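PDB 1UP3: putative cellulase CEL6 from Mycobacterium tuberculosis, which probably hydrolyses internal beta-1,4-glucosidic bonds of cellulose, as a family 6 endoglucanase. Local coordinates for residues P244-T249 against D255-I260. Sequence-based numbering, arbitrary orientation.
Sequences PPTTAT and DAYLWI
The phenol ring of Y257 is approached by two threonine methyls. T249 CG2 sits over one face, displaced toward the rim on the CD1-CE1 side, and makes a CH-pi contact 3.9 Å from the centroid of the Y257 ring, 23° off the normal. The T246 side chain runs alongside the tyrosine and in the same direction, and T246 CG2 meets Y257 CD2 at 3.6 Å. The T246 rotamer separates its two branches: with OG1 anti to the backbone N (chi1 -175°), the methyl is left to meet the ring obliquely while T246 OG1 accepts from A248 N at 3.0 Å, an ST turn that bends the chain and leads into the inverse gamma turn centred on A248. T249 is thereby brought back across the tyrosine, whose hydroxyl is hydrogen-bonded to the backbone N of A250.

A second CH-pi contact lies at the other end, where P245 and W259 cross at about a right angle. P245 CD stands over the five-membered ring of the W259 indole, 3.8 Å from its centroid, and P244 CA comes close to NE1 obliquely. The indole N-H bonds to the carbonyl of A243, which probably helps hold the ring turned beneath P245.

Between these aromatic contacts, T246 and Y257 form one antiparallel hydrogen-bonded pair: T246 N donates to Y257 O at 3.0 Å, and Y257 N to T246 O at 2.9 Å. The 244-249 loop thus adds a single bridge to the outer side of strand 254-258, the last strand of the parallel sheet, consistent with the distorted beta/alpha barrel of family 6. That strand's other edge is bonded to strand 213-217, while Y257 also packs on helix 195-208 through T195 and I199.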
# COMPACT_ATOMS: atom_id res chain seq x y z
N PRO A 244 3.06 -11.41 -9.86
CA PRO A 244 2.15 -11.72 -8.78
C PRO A 244 2.86 -11.77 -7.43
O PRO A 244 4.09 -12.01 -7.37
CB PRO A 244 1.54 -13.08 -9.15
CG PRO A 244 1.83 -13.26 -10.61
CD PRO A 244 3.02 -12.42 -10.94
N PRO A 245 2.11 -11.50 -6.37
CA PRO A 245 2.71 -11.46 -5.03
C PRO A 245 3.50 -12.72 -4.70
O PRO A 245 3.07 -13.85 -4.97
CB PRO A 245 1.51 -11.23 -4.11
CG PRO A 245 0.52 -10.54 -4.99
CD PRO A 245 0.69 -11.11 -6.34
N THR A 246 4.67 -12.50 -4.10
CA THR A 246 5.64 -13.57 -3.83
C THR A 246 6.71 -13.13 -2.86
O THR A 246 7.03 -11.95 -2.78
CB THR A 246 6.28 -14.09 -5.14
OG1 THR A 246 7.13 -15.22 -4.87
CG2 THR A 246 7.18 -13.05 -5.81
N THR A 247 7.32 -14.08 -2.16
CA THR A 247 8.52 -13.80 -1.39
C THR A 247 9.79 -14.21 -2.13
O THR A 247 10.89 -14.00 -1.62
CB THR A 247 8.52 -14.46 0.00
OG1 THR A 247 8.34 -15.88 -0.15
CG2 THR A 247 7.35 -13.94 0.83
N ALA A 248 9.67 -14.78 -3.33
CA ALA A 248 10.85 -15.12 -4.12
C ALA A 248 11.30 -13.89 -4.88
O ALA A 248 11.04 -13.75 -6.06
CB ALA A 248 10.55 -16.30 -5.07
N THR A 249 12.01 -13.01 -4.20
CA THR A 249 12.42 -11.74 -4.78
C THR A 249 13.88 -11.74 -5.18
O THR A 249 14.65 -12.66 -4.81
CB THR A 249 12.28 -10.61 -3.79
OG1 THR A 249 13.17 -10.84 -2.69
CG2 THR A 249 10.90 -10.55 -3.17
N ASP A 255 11.56 -8.40 1.21
CA ASP A 255 10.75 -9.47 1.79
C ASP A 255 9.69 -9.99 0.83
O ASP A 255 9.32 -11.19 0.88
CB ASP A 255 10.00 -8.98 3.04
CG ASP A 255 10.87 -8.85 4.30
OD1 ASP A 255 12.01 -9.39 4.33
OD2 ASP A 255 10.44 -8.18 5.28
N ALA A 256 9.14 -9.11 -0.02
CA ALA A 256 8.11 -9.53 -0.95
C ALA A 256 7.85 -8.55 -2.05
O ALA A 256 8.08 -7.35 -1.89
CB ALA A 256 6.76 -9.75 -0.19
N TYR A 257 7.31 -9.07 -3.14
CA TYR A 257 6.51 -8.30 -4.10
C TYR A 257 5.06 -8.46 -3.69
O TYR A 257 4.62 -9.59 -3.45
CB TYR A 257 6.71 -8.80 -5.53
CG TYR A 257 8.13 -8.92 -6.02
CD1 TYR A 257 9.13 -8.15 -5.49
CD2 TYR A 257 8.45 -9.85 -7.01
CE1 TYR A 257 10.47 -8.27 -5.95
CE2 TYR A 257 9.73 -9.99 -7.46
CZ TYR A 257 10.74 -9.20 -6.92
OH TYR A 257 12.03 -9.35 -7.33
N LEU A 258 4.35 -7.36 -3.53
CA LEU A 258 2.93 -7.36 -3.15
C LEU A 258 2.11 -6.60 -4.15
O LEU A 258 2.65 -5.74 -4.87
CB LEU A 258 2.70 -6.75 -1.76
CG LEU A 258 3.41 -7.41 -0.57
CD1 LEU A 258 3.18 -6.58 0.68
CD2 LEU A 258 2.95 -8.87 -0.40
N TRP A 259 0.81 -6.88 -4.19
CA TRP A 259 -0.09 -5.95 -4.91
C TRP A 259 -0.77 -5.10 -3.85
O TRP A 259 -1.65 -5.59 -3.15
CB TRP A 259 -1.11 -6.71 -5.76
CG TRP A 259 -0.55 -7.30 -7.01
CD1 TRP A 259 0.79 -7.46 -7.35
CD2 TRP A 259 -1.30 -7.84 -8.10
NE1 TRP A 259 0.88 -8.10 -8.56
CE2 TRP A 259 -0.38 -8.31 -9.06
CE3 TRP A 259 -2.66 -7.93 -8.38
CZ2 TRP A 259 -0.78 -8.92 -10.25
CZ3 TRP A 259 -3.06 -8.52 -9.59
CH2 TRP A 259 -2.11 -9.00 -10.49
N ILE A 260 -0.26 -3.90 -3.64
CA ILE A 260 -0.77 -3.01 -2.61
C ILE A 260 -1.95 -2.21 -3.16
O ILE A 260 -3.09 -2.36 -2.71
CB ILE A 260 0.37 -2.18 -1.98
CG1 ILE A 260 1.41 -3.14 -1.42
CG2 ILE A 260 -0.21 -1.26 -0.88
CD1 ILE A 260 2.63 -2.51 -0.85